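Long-range contacts in amine Dehydrogenase (Pseudomonas putida, PDB 1JMX), which carries two covalently bound c-type hemes in its alpha subunit and probably serves in electron transfer during amine oxidation: residues L70-T75 against A110-R114; R113-W119 against L156-L162. All coordinates share one frame; numbering follows the deposited sequence.

Contact 1 (L70-T75 against A110-R114); sequences LAPSET and ALQRR. With HEC (heme c), chain F.
Its CB already directed at the loop 70-75, Arg-113 bends at its second torsion (chi2 -59°), and its guanidinium lies against Glu-74, which, with CG beside its backbone N, runs straight on (chi2 -180°) to bring its carboxylate alongside. The two chains meet slantwise. CB of Glu-74 lies over one face of the guanidinium, 3.6 Å from NH2 of Arg-113, and the carboxylate and guanidinium planes are turned 52° apart. The ion pair between OE2 of Glu-74 and NE of Arg-113 is long at 3.9 Å, with the oxygen well out of the guanidinium plane and no N-H directed at it. A water makes the link instead, donating to Glu-74 OE2 at 2.6 Å and accepting from Arg-113 NE at 2.9 Å. A second water ties the carbonyls of Glu-74 and Ala-110 together. NH1 of Arg-113 holds Ala-110 O at 2.7 Å and also reaches Gln-112 O, approaching both from above their carbonyl planes. Glu-74 has further partners: OE2 bonds Ser-164, OE1 accepts from Ala-71 N and pairs with Arg-31.

Beside this polar cluster, Leu-70 crosses Arg-113 nearly at right angles, its CD2 resting 3.6 Å from CG of the arginine. The other methyl, CD1, sits 3.4 Å from Leu-111 O, and CG2 of Thr-75 touches CD2 of Leu-111. Just past the short strand, Arg-114 grips OE1 of Gln-112 side-on through NE and NH2 and bonds a heme propionate, NH1 to O1A at 2.8 Å and NH2 to O2A.

Loop 70-75 is thus joined to strand 112-113 by apolar contacts and by a long, indirect ion pair in which a water makes the hydrogen bonds; Arg-114 probably helps to offset the propionate charge.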
loop_
_atom_site.group_PDB
_atom_site.type_symbol
_atom_site.label_atom_id
_atom_site.label_comp_id
_atom_site.label_asym_id
_atom_site.label_seq_id
_atom_site.Cartn_x
_atom_site.Cartn_y
_atom_site.Cartn_z
ATOM N N LEU A 70 4.029 -23.621 -10.266
ATOM C CA LEU A 70 4.406 -23.014 -11.532
ATOM C C LEU A 70 5.714 -23.627 -12.015
ATOM O O LEU A 70 6.555 -24.025 -11.217
ATOM C CB LEU A 70 4.613 -21.504 -11.366
ATOM C CG LEU A 70 3.528 -20.614 -10.769
ATOM C CD1 LEU A 70 3.978 -19.168 -10.863
ATOM C CD2 LEU A 70 2.227 -20.796 -11.507
ATOM N N ALA A 71 5.868 -23.733 -13.326
ATOM C CA ALA A 71 7.111 -24.231 -13.883
ATOM C C ALA A 71 8.143 -23.117 -13.630
ATOM O O ALA A 71 7.776 -21.961 -13.405
ATOM C CB ALA A 71 6.951 -24.487 -15.371
ATOM N N PRO A 72 9.440 -23.457 -13.615
ATOM C CA PRO A 72 10.460 -22.436 -13.381
ATOM C C PRO A 72 10.331 -21.233 -14.314
ATOM O O PRO A 72 10.330 -20.095 -13.861
ATOM C CB PRO A 72 11.758 -23.206 -13.611
ATOM C CG PRO A 72 11.407 -24.567 -13.118
ATOM C CD PRO A 72 10.057 -24.788 -13.738
ATOM N N SER A 73 10.153 -21.496 -15.604
ATOM C CA SER A 73 10.028 -20.438 -16.595
ATOM C C SER A 73 8.783 -19.567 -16.431
ATOM O O SER A 73 8.690 -18.505 -17.032
ATOM C CB SER A 73 10.090 -21.018 -18.006
ATOM O OG SER A 73 9.011 -21.893 -18.249
ATOM N N GLU A 74 7.823 -20.019 -15.631
ATOM C CA GLU A 74 6.616 -19.235 -15.399
ATOM C C GLU A 74 6.839 -18.213 -14.287
ATOM O O GLU A 74 5.972 -17.386 -14.018
ATOM C CB GLU A 74 5.425 -20.142 -15.083
ATOM C CG GLU A 74 5.015 -21.053 -16.241
ATOM C CD GLU A 74 3.827 -21.933 -15.901
ATOM O OE1 GLU A 74 3.783 -22.488 -14.788
ATOM O OE2 GLU A 74 2.931 -22.065 -16.746
ATOM N N THR A 75 7.992 -18.302 -13.622
ATOM C CA THR A 75 8.354 -17.354 -12.567
ATOM C C THR A 75 9.425 -16.369 -13.067
ATOM O O THR A 75 9.762 -15.414 -12.375
ATOM C CB THR A 75 8.895 -18.048 -11.287
ATOM O OG1 THR A 75 10.115 -18.743 -11.585
ATOM C CG2 THR A 75 7.870 -19.011 -10.720
ATOM N N ALA A 110 1.187 -12.011 -11.679
ATOM C CA ALA A 110 1.989 -12.811 -12.604
ATOM C C ALA A 110 2.512 -14.122 -12.016
ATOM O O ALA A 110 2.927 -15.011 -12.754
ATOM C CB ALA A 110 3.138 -11.980 -13.148
ATOM N N LEU A 111 2.488 -14.246 -10.692
ATOM C CA LEU A 111 2.944 -15.465 -10.036
ATOM C C LEU A 111 1.808 -16.471 -9.846
ATOM O O LEU A 111 1.872 -17.352 -8.988
ATOM C CB LEU A 111 3.635 -15.148 -8.705
ATOM C CG LEU A 111 5.055 -14.603 -8.853
ATOM C CD1 LEU A 111 5.545 -14.043 -7.540
ATOM C CD2 LEU A 111 5.983 -15.698 -9.362
ATOM N N GLN A 112 0.768 -16.323 -10.663
ATOM C CA GLN A 112 -0.391 -17.210 -10.640
ATOM C C GLN A 112 -0.845 -17.549 -12.061
ATOM O O GLN A 112 -0.632 -16.784 -12.997
ATOM C CB GLN A 112 -1.553 -16.589 -9.850
ATOM C CG GLN A 112 -1.279 -16.420 -8.362
ATOM C CD GLN A 112 -2.543 -16.299 -7.538
ATOM O OE1 GLN A 112 -3.623 -16.680 -7.981
ATOM N NE2 GLN A 112 -2.409 -15.785 -6.323
ATOM N N ARG A 113 -1.424 -18.733 -12.212
ATOM C CA ARG A 113 -1.931 -19.206 -13.493
ATOM C C ARG A 113 -3.383 -19.655 -13.278
ATOM O O ARG A 113 -3.665 -20.465 -12.398
ATOM C CB ARG A 113 -1.063 -20.359 -14.009
ATOM C CG ARG A 113 0.338 -19.944 -14.447
ATOM C CD ARG A 113 0.254 -18.919 -15.557
ATOM N NE ARG A 113 1.556 -18.502 -16.069
ATOM C CZ ARG A 113 2.353 -17.611 -15.480
ATOM N NH1 ARG A 113 1.994 -17.038 -14.335
ATOM N NH2 ARG A 113 3.494 -17.258 -16.060
ATOM N N ARG A 114 -4.307 -19.094 -14.049
ATOM C CA ARG A 114 -5.729 -19.418 -13.898
ATOM C C ARG A 114 -6.502 -19.339 -15.201
ATOM O O ARG A 114 -6.106 -18.625 -16.122
ATOM C CB ARG A 114 -6.408 -18.407 -12.967
ATOM C CG ARG A 114 -5.805 -18.203 -11.607
ATOM C CD ARG A 114 -6.503 -17.042 -10.947
ATOM N NE ARG A 114 -6.077 -16.835 -9.576
ATOM C CZ ARG A 114 -6.899 -16.525 -8.583
ATOM N NH1 ARG A 114 -8.198 -16.393 -8.806
ATOM N NH2 ARG A 114 -6.414 -16.305 -7.373
HETATM FE FE HEC F . -11.802 -21.114 0.324
HETATM C CHA HEC F . -12.127 -18.924 -2.218
HETATM C CHB HEC F . -8.906 -22.245 -1.006
HETATM C CHC HEC F . -11.492 -23.346 2.889
HETATM C CHD HEC F . -14.747 -19.982 1.674
HETATM N NA HEC F . -10.747 -20.678 -1.267
HETATM C C1A HEC F . -11.015 -19.741 -2.230
HETATM C C2A HEC F . -9.982 -19.726 -3.257
HETATM C C3A HEC F . -9.084 -20.659 -2.908
HETATM C C4A HEC F . -9.555 -21.250 -1.674
HETATM C CMA HEC F . -7.823 -21.020 -3.668
HETATM C CAA HEC F . -9.949 -18.824 -4.470
HETATM C CBA HEC F . -9.073 -17.627 -4.174
HETATM C CGA HEC F . -8.980 -16.654 -5.333
HETATM O O1A HEC F . -9.594 -16.888 -6.387
HETATM O O2A HEC F . -8.277 -15.636 -5.183
HETATM N NB HEC F . -10.493 -22.485 0.836
HETATM C C1B HEC F . -9.320 -22.838 0.164
HETATM C C2B HEC F . -8.596 -23.888 0.797
HETATM C C3B HEC F . -9.337 -24.213 1.899
HETATM C C4B HEC F . -10.500 -23.338 1.926
HETATM C CMB HEC F . -7.272 -24.513 0.309
HETATM C CAB HEC F . -8.948 -25.315 2.864
HETATM C CBB HEC F . -7.963 -25.000 3.994
HETATM N NC HEC F . -12.885 -21.561 1.934
HETATM C C1C HEC F . -12.605 -22.520 2.899
HETATM C C2C HEC F . -13.619 -22.563 3.922
HETATM C C3C HEC F . -14.532 -21.645 3.588
HETATM C C4C HEC F . -14.075 -21.005 2.351
HETATM C CMC HEC F . -13.628 -23.499 5.130
HETATM C CAC HEC F . -15.896 -21.527 4.251
HETATM C CBC HEC F . -16.110 -20.707 5.508
HETATM N ND HEC F . -13.157 -19.739 -0.161
HETATM C C1D HEC F . -14.316 -19.385 0.494
HETATM C C2D HEC F . -15.033 -18.311 -0.206
HETATM C C3D HEC F . -14.264 -18.037 -1.299
HETATM C C4D HEC F . -13.133 -18.915 -1.253
HETATM C CMD HEC F . -16.354 -17.654 0.212
HETATM C CAD HEC F . -14.504 -17.004 -2.398
HETATM C CBD HEC F . -14.028 -15.590 -2.099
HETATM C CGD HEC F . -12.551 -15.510 -1.796
HETATM O O1D HEC F . -12.188 -15.308 -0.635
HETATM O O2D HEC F . -11.734 -15.648 -2.718
HETATM O O HOH W 1 5.358 -14.601 -14.740
HETATM O O HOH W 2 1.977 -20.219 -18.374
#

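Contact 2 (R113-W119 against L156-L162). With HEC (heme c), chain F.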
loop_
_atom_site.group_PDB
_atom_site.type_symbol
_atom_site.label_atom_id
_atom_site.label_comp_id
_atom_site.label_asym_id
_atom_site.label_seq_id
_atom_site.Cartn_x
_atom_site.Cartn_y
_atom_site.Cartn_z
ATOM N N ARG A 113 -1.424 -18.733 -12.212
ATOM C CA ARG A 113 -1.931 -19.206 -13.493
ATOM C C ARG A 113 -3.383 -19.655 -13.278
ATOM O O ARG A 113 -3.665 -20.465 -12.398
ATOM C CB ARG A 113 -1.063 -20.359 -14.009
ATOM C CG ARG A 113 0.338 -19.944 -14.447
ATOM C CD ARG A 113 0.254 -18.919 -15.557
ATOM N NE ARG A 113 1.556 -18.502 -16.069
ATOM C CZ ARG A 113 2.353 -17.611 -15.480
ATOM N NH1 ARG A 113 1.994 -17.038 -14.335
ATOM N NH2 ARG A 113 3.494 -17.258 -16.060
ATOM N N ARG A 114 -4.307 -19.094 -14.049
ATOM C CA ARG A 114 -5.729 -19.418 -13.898
ATOM C C ARG A 114 -6.502 -19.339 -15.201
ATOM O O ARG A 114 -6.106 -18.625 -16.122
ATOM C CB ARG A 114 -6.408 -18.407 -12.967
ATOM C CG ARG A 114 -5.805 -18.203 -11.607
ATOM C CD ARG A 114 -6.503 -17.042 -10.947
ATOM N NE ARG A 114 -6.077 -16.835 -9.576
ATOM C CZ ARG A 114 -6.899 -16.525 -8.583
ATOM N NH1 ARG A 114 -8.198 -16.393 -8.806
ATOM N NH2 ARG A 114 -6.414 -16.305 -7.373
ATOM N N PRO A 115 -7.610 -20.100 -15.307
ATOM C CA PRO A 115 -8.410 -20.043 -16.533
ATOM C C PRO A 115 -9.251 -18.764 -16.402
ATOM O O PRO A 115 -9.343 -18.193 -15.309
ATOM C CB PRO A 115 -9.259 -21.319 -16.453
ATOM C CG PRO A 115 -9.445 -21.516 -14.992
ATOM C CD PRO A 115 -8.068 -21.201 -14.434
ATOM N N ALA A 116 -9.851 -18.309 -17.499
ATOM C CA ALA A 116 -10.644 -17.080 -17.482
ATOM C C ALA A 116 -11.707 -16.964 -16.388
ATOM O O ALA A 116 -11.871 -15.891 -15.813
ATOM C CB ALA A 116 -11.266 -16.830 -18.848
ATOM N N LYS A 117 -12.418 -18.053 -16.091
ATOM C CA LYS A 117 -13.465 -18.016 -15.063
ATOM C C LYS A 117 -12.919 -17.769 -13.664
ATOM O O LYS A 117 -13.586 -17.143 -12.835
ATOM C CB LYS A 117 -14.306 -19.296 -15.094
ATOM C CG LYS A 117 -15.361 -19.420 -13.975
ATOM C CD LYS A 117 -16.362 -18.247 -13.941
ATOM C CE LYS A 117 -17.177 -18.131 -15.230
ATOM N NZ LYS A 117 -18.237 -17.059 -15.174
ATOM N N GLU A 118 -11.716 -18.270 -13.400
ATOM C CA GLU A 118 -11.082 -18.080 -12.101
ATOM C C GLU A 118 -10.555 -16.649 -11.977
ATOM O O GLU A 118 -10.439 -16.125 -10.870
ATOM C CB GLU A 118 -9.969 -19.104 -11.886
ATOM C CG GLU A 118 -10.460 -20.549 -11.890
ATOM C CD GLU A 118 -11.426 -20.842 -10.761
ATOM O OE1 GLU A 118 -11.087 -20.530 -9.613
ATOM O OE2 GLU A 118 -12.520 -21.387 -11.008
ATOM N N TRP A 119 -10.245 -16.024 -13.114
ATOM C CA TRP A 119 -9.784 -14.638 -13.136
ATOM C C TRP A 119 -11.019 -13.755 -12.963
ATOM O O TRP A 119 -10.942 -12.684 -12.362
ATOM C CB TRP A 119 -9.077 -14.282 -14.460
ATOM C CG TRP A 119 -7.630 -14.716 -14.566
ATOM C CD1 TRP A 119 -7.088 -15.509 -15.536
ATOM C CD2 TRP A 119 -6.547 -14.360 -13.687
ATOM N NE1 TRP A 119 -5.737 -15.670 -15.320
ATOM C CE2 TRP A 119 -5.377 -14.980 -14.193
ATOM C CE3 TRP A 119 -6.447 -13.582 -12.524
ATOM C CZ2 TRP A 119 -4.126 -14.849 -13.576
ATOM C CZ3 TRP A 119 -5.195 -13.451 -11.908
ATOM C CH2 TRP A 119 -4.055 -14.085 -12.439
ATOM N N LEU A 156 -5.648 -11.485 -18.899
ATOM C CA LEU A 156 -5.039 -12.231 -17.804
ATOM C C LEU A 156 -5.054 -13.724 -18.115
ATOM O O LEU A 156 -4.112 -14.437 -17.785
ATOM C CB LEU A 156 -5.794 -11.983 -16.494
ATOM C CG LEU A 156 -5.711 -10.658 -15.737
ATOM C CD1 LEU A 156 -6.730 -10.646 -14.613
ATOM C CD2 LEU A 156 -4.316 -10.461 -15.181
ATOM N N ALA A 157 -6.128 -14.184 -18.752
ATOM C CA ALA A 157 -6.276 -15.590 -19.106
ATOM C C ALA A 157 -5.331 -16.007 -20.225
ATOM O O ALA A 157 -4.871 -17.141 -20.270
ATOM C CB ALA A 157 -7.712 -15.885 -19.497
ATOM N N LYS A 158 -5.056 -15.093 -21.143
ATOM C CA LYS A 158 -4.156 -15.386 -22.250
ATOM C C LYS A 158 -2.684 -15.333 -21.808
ATOM O O LYS A 158 -1.864 -16.165 -22.216
ATOM C CB LYS A 158 -4.410 -14.402 -23.395
ATOM C CG LYS A 158 -3.556 -14.655 -24.625
ATOM C CD LYS A 158 -3.939 -13.739 -25.788
ATOM C CE LYS A 158 -5.207 -14.232 -26.479
ATOM N NZ LYS A 158 -5.483 -13.497 -27.763
ATOM N N ARG A 159 -2.367 -14.360 -20.959
ATOM C CA ARG A 159 -1.012 -14.183 -20.459
ATOM C C ARG A 159 -0.638 -15.196 -19.379
ATOM O O ARG A 159 0.486 -15.703 -19.357
ATOM C CB ARG A 159 -0.821 -12.758 -19.912
ATOM C CG ARG A 159 -1.212 -11.649 -20.886
ATOM C CD ARG A 159 -0.483 -10.328 -20.616
ATOM N NE ARG A 159 -0.585 -9.835 -19.238
ATOM C CZ ARG A 159 0.251 -8.937 -18.701
ATOM N NH1 ARG A 159 1.245 -8.430 -19.423
ATOM N NH2 ARG A 159 0.128 -8.564 -17.427
ATOM N N TYR A 160 -1.587 -15.495 -18.494
ATOM C CA TYR A 160 -1.347 -16.424 -17.393
ATOM C C TYR A 160 -2.404 -17.517 -17.305
ATOM O O TYR A 160 -3.162 -17.558 -16.342
ATOM C CB TYR A 160 -1.329 -15.659 -16.070
ATOM C CG TYR A 160 -0.504 -14.401 -16.079
ATOM C CD1 TYR A 160 -1.073 -13.180 -15.727
ATOM C CD2 TYR A 160 0.850 -14.429 -16.422
ATOM C CE1 TYR A 160 -0.319 -12.013 -15.712
ATOM C CE2 TYR A 160 1.624 -13.270 -16.408
ATOM C CZ TYR A 160 1.035 -12.062 -16.049
ATOM O OH TYR A 160 1.792 -10.905 -16.001
ATOM N N PRO A 161 -2.436 -18.438 -18.286
ATOM C CA PRO A 161 -3.390 -19.551 -18.359
ATOM C C PRO A 161 -3.078 -20.711 -17.432
ATOM O O PRO A 161 -1.921 -20.966 -17.111
ATOM C CB PRO A 161 -3.275 -19.984 -19.814
ATOM C CG PRO A 161 -1.823 -19.806 -20.079
ATOM C CD PRO A 161 -1.533 -18.462 -19.451
ATOM N N LEU A 162 -4.118 -21.439 -17.043
ATOM C CA LEU A 162 -3.978 -22.594 -16.164
ATOM C C LEU A 162 -3.094 -23.642 -16.840
ATOM O O LEU A 162 -2.190 -24.198 -16.227
ATOM C CB LEU A 162 -5.357 -23.183 -15.864
ATOM C CG LEU A 162 -5.596 -23.913 -14.540
ATOM C CD1 LEU A 162 -5.565 -25.407 -14.734
ATOM C CD2 LEU A 162 -4.603 -23.464 -13.484
HETATM FE FE HEC F . -11.802 -21.114 0.324
HETATM C CHA HEC F . -12.127 -18.924 -2.218
HETATM C CHB HEC F . -8.906 -22.245 -1.006
HETATM C CHC HEC F . -11.492 -23.346 2.889
HETATM C CHD HEC F . -14.747 -19.982 1.674
HETATM N NA HEC F . -10.747 -20.678 -1.267
HETATM C C1A HEC F . -11.015 -19.741 -2.230
HETATM C C2A HEC F . -9.982 -19.726 -3.257
HETATM C C3A HEC F . -9.084 -20.659 -2.908
HETATM C C4A HEC F . -9.555 -21.250 -1.674
HETATM C CMA HEC F . -7.823 -21.020 -3.668
HETATM C CAA HEC F . -9.949 -18.824 -4.470
HETATM C CBA HEC F . -9.073 -17.627 -4.174
HETATM C CGA HEC F . -8.980 -16.654 -5.333
HETATM O O1A HEC F . -9.594 -16.888 -6.387
HETATM O O2A HEC F . -8.277 -15.636 -5.183
HETATM N NB HEC F . -10.493 -22.485 0.836
HETATM C C1B HEC F . -9.320 -22.838 0.164
HETATM C C2B HEC F . -8.596 -23.888 0.797
HETATM C C3B HEC F . -9.337 -24.213 1.899
HETATM C C4B HEC F . -10.500 -23.338 1.926
HETATM C CMB HEC F . -7.272 -24.513 0.309
HETATM C CAB HEC F . -8.948 -25.315 2.864
HETATM C CBB HEC F . -7.963 -25.000 3.994
HETATM N NC HEC F . -12.885 -21.561 1.934
HETATM C C1C HEC F . -12.605 -22.520 2.899
HETATM C C2C HEC F . -13.619 -22.563 3.922
HETATM C C3C HEC F . -14.532 -21.645 3.588
HETATM C C4C HEC F . -14.075 -21.005 2.351
HETATM C CMC HEC F . -13.628 -23.499 5.130
HETATM C CAC HEC F . -15.896 -21.527 4.251
HETATM C CBC HEC F . -16.110 -20.707 5.508
HETATM N ND HEC F . -13.157 -19.739 -0.161
HETATM C C1D HEC F . -14.316 -19.385 0.494
HETATM C C2D HEC F . -15.033 -18.311 -0.206
HETATM C C3D HEC F . -14.264 -18.037 -1.299
HETATM C C4D HEC F . -13.133 -18.915 -1.253
HETATM C CMD HEC F . -16.354 -17.654 0.212
HETATM C CAD HEC F . -14.504 -17.004 -2.398
HETATM C CBD HEC F . -14.028 -15.590 -2.099
HETATM C CGD HEC F . -12.551 -15.510 -1.796
HETATM O O1D HEC F . -12.188 -15.308 -0.635
HETATM O O2D HEC F . -11.734 -15.648 -2.718
#
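Arg-113 lies against the chain leaving helix 144-159: its CB is 3.3 Å from Pro-161 O, and CD2 of Tyr-160 stands over one face of its guanidinium, whose NH1 is held by Ala-110 O; the guanidinium and phenol planes are 45° apart. Arg-113 O meets CD2 of Leu-162. Next, the backbone N of Arg-114 donates to Tyr-160 O at 3.0 Å in a nearly straight bond (164°), while NH1 of its side chain bonds Glu-118 O. Pro-115, at the N-cap position of helix 116-129, lies side by side with Leu-162, CD to CB 3.7 Å. One residue on, the methyls of Ala-116 and Ala-157 touch, CB to CB 3.7 Å; these small side chains let the backbones come close, with the two CA atoms 4.9 Å apart.

With CG beside its backbone N (chi1 -81°), Trp-119 lays its indole along Leu-156 and Tyr-160. CB of Leu-156 sits almost on the normal of the five-membered ring, 3.6 Å from the centroid, in a CH-pi contact. Over the opposite face lies CD of Arg-114, offset toward the rim, and that arginine makes a cation-pi contact with the indole. At the edge, NE1 points to Tyr-160 O in a weak hydrogen bond of 3.4 Å, and CZ2 packs on Tyr-160 CB.

The carbonyl of Tyr-160 therefore takes one firm backbone bond and one weak indole bond, joining the end of helix 144-159 to the turn before helix 116-129 and to that helix's first turn.

In the fold
Contacts 1 and 2 share Arg-113 and Arg-114, and their centres are 11 Å apart. Strand 112-113 is followed, after two residues, by helix 116-129, so one segment of each contact forms a continuous stretch, approached by loop 70-75 in contact 1 and by the end of helix 144-159 in contact 2. The contacts also touch through Tyr-160, whose OH is 3.3 Å from Ala-110 CB and whose CB is 3.3 Å from Gln-112 O. Both contacts reach, through Arg-114, the heme that His-48, Arg-43 and Gln-30 also hydrogen-bond. Arg-114 lies in the pocket of the second heme too, with Gln-112 of contact 1 and Trp-119 and Leu-156 of contact 2.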